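Long-range contact in putative leucoanthocyanidin reductase 1 (Vitis vinifera, PDB 3I6I), which probably catalyses the NADPH-dependent reduction of leucoanthocyanidins to flavan-3-ols such as catechin in flavonoid biosynthesis: residues I96-K107 against E139-S150. Numbering follows the deposited sequence.
With NDP (NADPH dihydro-nicotinamide-adenine-dinucleotide phosphate), chain B.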
loop_
_atom_site.group_PDB
_atom_site.type_symbol
_atom_site.label_atom_id
_atom_site.label_comp_id
_atom_site.label_asym_id
_atom_site.label_seq_id
_atom_site.Cartn_x
_atom_site.Cartn_y
_atom_site.Cartn_z
ATOM N N ILE A 96 -5.215 9.354 -7.446
ATOM C CA ILE A 96 -5.838 8.088 -7.853
ATOM C C ILE A 96 -6.504 8.186 -9.268
ATOM O O ILE A 96 -6.336 7.290 -10.098
ATOM C CB ILE A 96 -6.864 7.607 -6.801
ATOM C CG1 ILE A 96 -6.161 7.311 -5.476
ATOM C CG2 ILE A 96 -7.612 6.366 -7.322
ATOM C CD1 ILE A 96 -4.960 6.363 -5.599
ATOM N N LEU A 97 -7.243 9.238 -9.545
ATOM C CA LEU A 97 -7.917 9.346 -10.879
ATOM C C LEU A 97 -6.951 9.680 -12.053
ATOM O O LEU A 97 -7.313 9.538 -13.227
ATOM C CB LEU A 97 -9.063 10.307 -10.812
ATOM C CG LEU A 97 -10.205 9.976 -9.889
ATOM C CD1 LEU A 97 -11.260 11.059 -9.986
ATOM C CD2 LEU A 97 -10.747 8.605 -10.167
ATOM N N ASP A 98 -5.701 10.030 -11.742
ATOM C CA ASP A 98 -4.649 10.139 -12.769
ATOM C C ASP A 98 -4.429 8.782 -13.434
ATOM O O ASP A 98 -3.850 8.678 -14.523
ATOM C CB ASP A 98 -3.305 10.608 -12.173
ATOM C CG ASP A 98 -3.299 12.085 -11.728
ATOM O OD1 ASP A 98 -4.217 12.851 -12.087
ATOM O OD2 ASP A 98 -2.322 12.469 -11.027
ATOM N N GLN A 99 -4.876 7.716 -12.771
ATOM C CA GLN A 99 -4.744 6.384 -13.321
ATOM C C GLN A 99 -5.704 6.112 -14.495
ATOM O O GLN A 99 -5.502 5.147 -15.234
ATOM C CB GLN A 99 -4.963 5.342 -12.228
ATOM C CG GLN A 99 -3.851 5.323 -11.210
ATOM C CD GLN A 99 -4.119 4.376 -10.079
ATOM O OE1 GLN A 99 -3.408 3.363 -9.903
ATOM N NE2 GLN A 99 -5.174 4.661 -9.327
ATOM N N ILE A 100 -6.729 6.943 -14.667
ATOM C CA ILE A 100 -7.727 6.723 -15.710
ATOM C C ILE A 100 -7.066 6.737 -17.077
ATOM O O ILE A 100 -7.272 5.804 -17.887
ATOM C CB ILE A 100 -8.872 7.725 -15.639
ATOM C CG1 ILE A 100 -9.723 7.488 -14.380
ATOM C CG2 ILE A 100 -9.773 7.638 -16.889
ATOM C CD1 ILE A 100 -10.860 8.431 -14.257
ATOM N N ALA A 101 -6.257 7.761 -17.345
ATOM C CA ALA A 101 -5.530 7.814 -18.642
ATOM C C ALA A 101 -4.574 6.633 -18.815
ATOM O O ALA A 101 -4.433 6.094 -19.909
ATOM C CB ALA A 101 -4.767 9.135 -18.803
ATOM N N LEU A 102 -3.915 6.217 -17.736
ATOM C CA LEU A 102 -3.050 5.045 -17.792
ATOM C C LEU A 102 -3.795 3.771 -18.174
ATOM O O LEU A 102 -3.282 2.974 -18.976
ATOM C CB LEU A 102 -2.326 4.814 -16.453
ATOM C CG LEU A 102 -1.346 3.657 -16.344
ATOM C CD1 LEU A 102 -0.237 3.689 -17.384
ATOM C CD2 LEU A 102 -0.771 3.576 -14.877
ATOM N N VAL A 103 -4.976 3.568 -17.590
ATOM C CA VAL A 103 -5.836 2.422 -17.929
ATOM C C VAL A 103 -6.245 2.503 -19.403
ATOM O O VAL A 103 -6.123 1.527 -20.132
ATOM C CB VAL A 103 -7.063 2.309 -16.982
ATOM C CG1 VAL A 103 -8.046 1.199 -17.451
ATOM C CG2 VAL A 103 -6.619 2.069 -15.522
ATOM N N LYS A 104 -6.701 3.669 -19.876
ATOM C CA LYS A 104 -7.054 3.807 -21.301
ATOM C C LYS A 104 -5.854 3.484 -22.211
ATOM O O LYS A 104 -6.000 2.862 -23.282
ATOM C CB LYS A 104 -7.619 5.204 -21.571
ATOM C CG LYS A 104 -8.963 5.456 -20.871
ATOM C CD LYS A 104 -9.753 6.596 -21.517
ATOM C CE LYS A 104 -10.406 6.188 -22.860
ATOM N NZ LYS A 104 -11.256 4.915 -22.803
ATOM N N ALA A 105 -4.655 3.882 -21.783
ATOM C CA ALA A 105 -3.420 3.639 -22.534
ATOM C C ALA A 105 -3.100 2.156 -22.594
ATOM O O ALA A 105 -2.773 1.618 -23.680
ATOM C CB ALA A 105 -2.252 4.430 -21.952
ATOM N N MET A 106 -3.222 1.482 -21.458
ATOM C CA MET A 106 -3.014 0.034 -21.424
ATOM C C MET A 106 -4.027 -0.704 -22.291
ATOM O O MET A 106 -3.680 -1.672 -22.984
ATOM C CB MET A 106 -3.056 -0.497 -19.999
ATOM C CG MET A 106 -1.858 -0.098 -19.201
ATOM S SD MET A 106 -1.807 -0.726 -17.501
ATOM C CE MET A 106 -3.263 0.010 -16.800
ATOM N N LYS A 107 -5.273 -0.266 -22.254
ATOM C CA LYS A 107 -6.297 -0.866 -23.103
ATOM C C LYS A 107 -5.971 -0.678 -24.580
ATOM O O LYS A 107 -6.126 -1.611 -25.372
ATOM C CB LYS A 107 -7.662 -0.272 -22.807
ATOM C CG LYS A 107 -8.818 -0.954 -23.534
ATOM C CD LYS A 107 -10.127 -0.184 -23.333
ATOM C CE LYS A 107 -11.252 -0.810 -24.159
ATOM N NZ LYS A 107 -12.539 -0.051 -24.095
ATOM N N GLU A 139 -12.885 6.673 -5.544
ATOM C CA GLU A 139 -11.942 6.820 -6.660
ATOM C C GLU A 139 -11.246 5.484 -6.977
ATOM O O GLU A 139 -11.114 5.125 -8.149
ATOM C CB GLU A 139 -10.933 7.892 -6.343
ATOM C CG GLU A 139 -11.603 9.277 -6.287
ATOM C CD GLU A 139 -10.644 10.421 -6.080
ATOM O OE1 GLU A 139 -9.420 10.193 -5.874
ATOM O OE2 GLU A 139 -11.125 11.573 -6.128
ATOM N N LYS A 140 -10.807 4.758 -5.936
ATOM C CA LYS A 140 -10.184 3.446 -6.150
ATOM C C LYS A 140 -11.152 2.433 -6.777
ATOM O O LYS A 140 -10.763 1.651 -7.671
ATOM C CB LYS A 140 -9.539 2.942 -4.865
ATOM C CG LYS A 140 -8.320 3.764 -4.425
ATOM C CD LYS A 140 -7.573 3.130 -3.259
ATOM C CE LYS A 140 -6.334 3.958 -2.895
ATOM N NZ LYS A 140 -5.384 3.151 -2.050
ATOM N N ARG A 141 -12.412 2.461 -6.368
ATOM C CA ARG A 141 -13.441 1.576 -6.902
ATOM C C ARG A 141 -13.716 1.888 -8.366
ATOM O O ARG A 141 -13.930 0.973 -9.158
ATOM C CB ARG A 141 -14.749 1.742 -6.139
ATOM C CG ARG A 141 -14.711 1.168 -4.732
ATOM C CD ARG A 141 -15.949 1.546 -4.023
ATOM N NE ARG A 141 -15.915 1.211 -2.613
ATOM C CZ ARG A 141 -16.711 1.735 -1.693
ATOM N NH1 ARG A 141 -17.661 2.582 -2.025
ATOM N NH2 ARG A 141 -16.587 1.371 -0.439
ATOM N N ARG A 142 -13.701 3.177 -8.690
ATOM C CA ARG A 142 -13.919 3.649 -10.069
ATOM C C ARG A 142 -12.761 3.157 -10.946
ATOM O O ARG A 142 -12.964 2.677 -12.063
ATOM C CB ARG A 142 -14.073 5.176 -10.076
ATOM C CG ARG A 142 -14.714 5.744 -11.341
ATOM C CD ARG A 142 -13.729 6.211 -12.278
ATOM N NE ARG A 142 -14.328 6.987 -13.384
ATOM C CZ ARG A 142 -14.729 6.496 -14.566
ATOM N NH1 ARG A 142 -14.692 5.178 -14.845
ATOM N NH2 ARG A 142 -15.195 7.346 -15.479
ATOM N N VAL A 143 -11.543 3.220 -10.458
ATOM C CA VAL A 143 -10.415 2.684 -11.188
ATOM C C VAL A 143 -10.559 1.156 -11.381
ATOM O O VAL A 143 -10.335 0.662 -12.477
ATOM C CB VAL A 143 -9.099 3.037 -10.563
ATOM C CG1 VAL A 143 -7.941 2.252 -11.171
ATOM C CG2 VAL A 143 -8.872 4.581 -10.649
ATOM N N ARG A 144 -11.002 0.451 -10.368
ATOM C CA ARG A 144 -11.155 -1.022 -10.506
ATOM C C ARG A 144 -12.222 -1.340 -11.563
ATOM O O ARG A 144 -12.031 -2.257 -12.386
ATOM C CB ARG A 144 -11.615 -1.658 -9.203
ATOM C CG ARG A 144 -10.623 -1.778 -8.079
ATOM C CD ARG A 144 -11.212 -2.584 -6.951
ATOM N NE ARG A 144 -10.266 -2.765 -5.858
ATOM C CZ ARG A 144 -10.399 -3.691 -4.890
ATOM N NH1 ARG A 144 -11.441 -4.514 -4.841
ATOM N NH2 ARG A 144 -9.498 -3.775 -3.940
ATOM N N GLN A 145 -13.328 -0.578 -11.534
ATOM C CA GLN A 145 -14.443 -0.747 -12.510
ATOM C C GLN A 145 -13.880 -0.549 -13.917
ATOM O O GLN A 145 -14.115 -1.378 -14.812
ATOM C CB GLN A 145 -15.632 0.205 -12.223
ATOM C CG GLN A 145 -16.597 0.491 -13.407
ATOM C CD GLN A 145 -16.230 1.790 -14.197
ATOM O OE1 GLN A 145 -15.963 2.834 -13.570
ATOM N NE2 GLN A 145 -16.147 1.704 -15.560
ATOM N N LEU A 146 -13.158 0.551 -14.121
ATOM C CA LEU A 146 -12.514 0.802 -15.427
ATOM C C LEU A 146 -11.536 -0.298 -15.867
ATOM O O LEU A 146 -11.572 -0.762 -17.031
ATOM C CB LEU A 146 -11.835 2.177 -15.461
ATOM C CG LEU A 146 -11.372 2.633 -16.839
ATOM C CD1 LEU A 146 -12.544 2.735 -17.803
ATOM C CD2 LEU A 146 -10.632 3.967 -16.719
ATOM N N VAL A 147 -10.684 -0.741 -14.965
ATOM C CA VAL A 147 -9.738 -1.825 -15.268
ATOM C C VAL A 147 -10.474 -3.075 -15.731
ATOM O O VAL A 147 -10.137 -3.701 -16.754
ATOM C CB VAL A 147 -8.888 -2.123 -14.054
ATOM C CG1 VAL A 147 -8.107 -3.467 -14.207
ATOM C CG2 VAL A 147 -7.922 -0.935 -13.751
ATOM N N GLU A 148 -11.490 -3.458 -14.969
ATOM C CA GLU A 148 -12.204 -4.729 -15.281
ATOM C C GLU A 148 -12.997 -4.625 -16.582
ATOM O O GLU A 148 -13.018 -5.561 -17.415
ATOM C CB GLU A 148 -13.075 -5.147 -14.110
ATOM C CG GLU A 148 -12.183 -5.430 -12.885
ATOM C CD GLU A 148 -12.904 -5.910 -11.631
ATOM O OE1 GLU A 148 -13.825 -6.717 -11.780
ATOM O OE2 GLU A 148 -12.530 -5.491 -10.483
ATOM N N GLU A 149 -13.656 -3.500 -16.802
ATOM C CA GLU A 149 -14.412 -3.343 -18.008
ATOM C C GLU A 149 -13.511 -3.175 -19.216
ATOM O O GLU A 149 -13.924 -3.475 -20.324
ATOM C CB GLU A 149 -15.418 -2.192 -17.894
ATOM C CG GLU A 149 -16.506 -2.484 -16.840
ATOM C CD GLU A 149 -17.620 -1.401 -16.740
ATOM O OE1 GLU A 149 -17.488 -0.288 -17.312
ATOM O OE2 GLU A 149 -18.641 -1.696 -16.083
ATOM N N SER A 150 -12.265 -2.749 -19.012
ATOM C CA SER A 150 -11.305 -2.641 -20.090
ATOM C C SER A 150 -10.636 -3.970 -20.457
ATOM O O SER A 150 -9.847 -4.044 -21.398
ATOM C CB SER A 150 -10.263 -1.563 -19.740
ATOM O OG SER A 150 -10.949 -0.299 -19.638
HETATM P PA NDP B . 3.373 8.994 -2.269
HETATM O O1A NDP B . 2.735 10.362 -2.284
HETATM O O2A NDP B . 4.513 8.691 -1.127
HETATM O O5B NDP B . 4.066 8.561 -3.656
HETATM C C5B NDP B . 3.388 8.749 -4.858
HETATM C C4B NDP B . 4.270 8.502 -6.021
HETATM O O4B NDP B . 3.349 8.703 -7.162
HETATM C C3B NDP B . 5.386 9.569 -6.159
HETATM O O3B NDP B . 6.597 9.007 -6.730
HETATM C C2B NDP B . 4.777 10.582 -7.126
HETATM O O2B NDP B . 5.814 11.253 -7.844
HETATM C C1B NDP B . 4.051 9.631 -8.074
HETATM N N9A NDP B . 3.028 10.230 -8.931
HETATM C C8A NDP B . 1.937 10.867 -8.506
HETATM N N7A NDP B . 1.218 11.248 -9.564
HETATM C C5A NDP B . 1.846 10.834 -10.669
HETATM C C6A NDP B . 1.571 10.946 -12.034
HETATM N N6A NDP B . 0.463 11.561 -12.455
HETATM N N1A NDP B . 2.438 10.415 -12.918
HETATM C C2A NDP B . 3.529 9.779 -12.495
HETATM N N3A NDP B . 3.821 9.637 -11.196
HETATM C C4A NDP B . 2.994 10.173 -10.270
HETATM O O3 NDP B . 2.206 7.920 -2.058
HETATM P PN NDP B . 2.058 6.726 -0.950
HETATM O O1N NDP B . 3.143 5.721 -0.860
HETATM O O2N NDP B . 1.635 7.493 0.358
HETATM O O5D NDP B . 0.642 6.092 -1.495
HETATM C C5D NDP B . 0.654 5.074 -2.506
HETATM C C4D NDP B . -0.562 4.207 -2.340
HETATM O O4D NDP B . -0.305 3.486 -1.104
HETATM C C3D NDP B . -1.867 4.943 -2.163
HETATM O O3D NDP B . -2.905 4.168 -2.756
HETATM C C2D NDP B . -2.051 4.926 -0.657
HETATM O O2D NDP B . -3.439 4.882 -0.392
HETATM C C1D NDP B . -1.436 3.589 -0.250
HETATM N N1N NDP B . -0.767 3.560 1.101
HETATM C C2N NDP B . -0.938 2.471 1.989
HETATM C C3N NDP B . -0.656 2.611 3.283
HETATM C C7N NDP B . -0.818 1.409 4.233
HETATM O O7N NDP B . -1.163 0.302 3.802
HETATM N N7N NDP B . -0.488 1.612 5.497
HETATM C C4N NDP B . -0.162 3.968 3.807
HETATM C C5N NDP B . 0.491 4.781 2.695
HETATM C C6N NDP B . 0.231 4.518 1.421
HETATM P P2B NDP B . 6.040 12.893 -7.564
HETATM O O1X NDP B . 6.560 13.094 -6.186
HETATM O O2X NDP B . 6.992 13.333 -8.759
HETATM O O3X NDP B . 4.628 13.574 -7.778
HETATM O O HOH W 1 -7.616 11.669 -7.811
#
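Two helices on one face of the NADPH-binding Rossmann fold run side by side here: helix 99-107, which follows strand 86-89, and helix 139-149, which precedes strand 155-158. The axes of these segments are 10.0 Å apart and nearly parallel (8°), and at the I96/E139 end both segments reach the cofactor. There E139 reaches across to I96 and L97. Its aliphatic stem and carboxylate lie against the isobutyl group of L97, the two side chains crossing at about a right angle with L97 CG 3.9 Å from E139 CD, while I96 CG2 packs on E139 CB and V143 CG2. A water bonded to E139 OE1 accepts the L97 N-H, bridging the carboxylate to the backbone of L97. With an alanine at E139 the water would probably lose its carboxylate anchor, and the side of L97 its packing partner. K140 runs out extended past I96 CD1 to the nicotinamide ribose, where K140 NZ donates to NDP O3D (2.8 Å) and also to O2D; on the other segment, D98 OD2 takes the adenine amino group, NDP N6A, at 3.3 Å. V143 CG2 touches NE2 of the Q99 side chain. That amide is well fixed: Q99 NE2 donates to I96 O (3.0 Å) in the carbonyl plane, on a lone pair, while OE1 accepts from S89 OG and S118 N. Farther along, mostly aliphatic groups meet: I100 CG2 touches L146 CD2, and I100 CD1 approaches the R142 guanidinium obliquely. V103 CG1, anti to the backbone N (chi1 173°), meets L146 CG at 3.7 Å and V103 CG2 meets V147 CG2, with F115 of strand 114-116 touching both V103 and V147. At the far end K107 CD lies against S150, whose OG bonds back to L146 O at 2.7 Å, on the opposite face of that carbonyl's plane from S150 N.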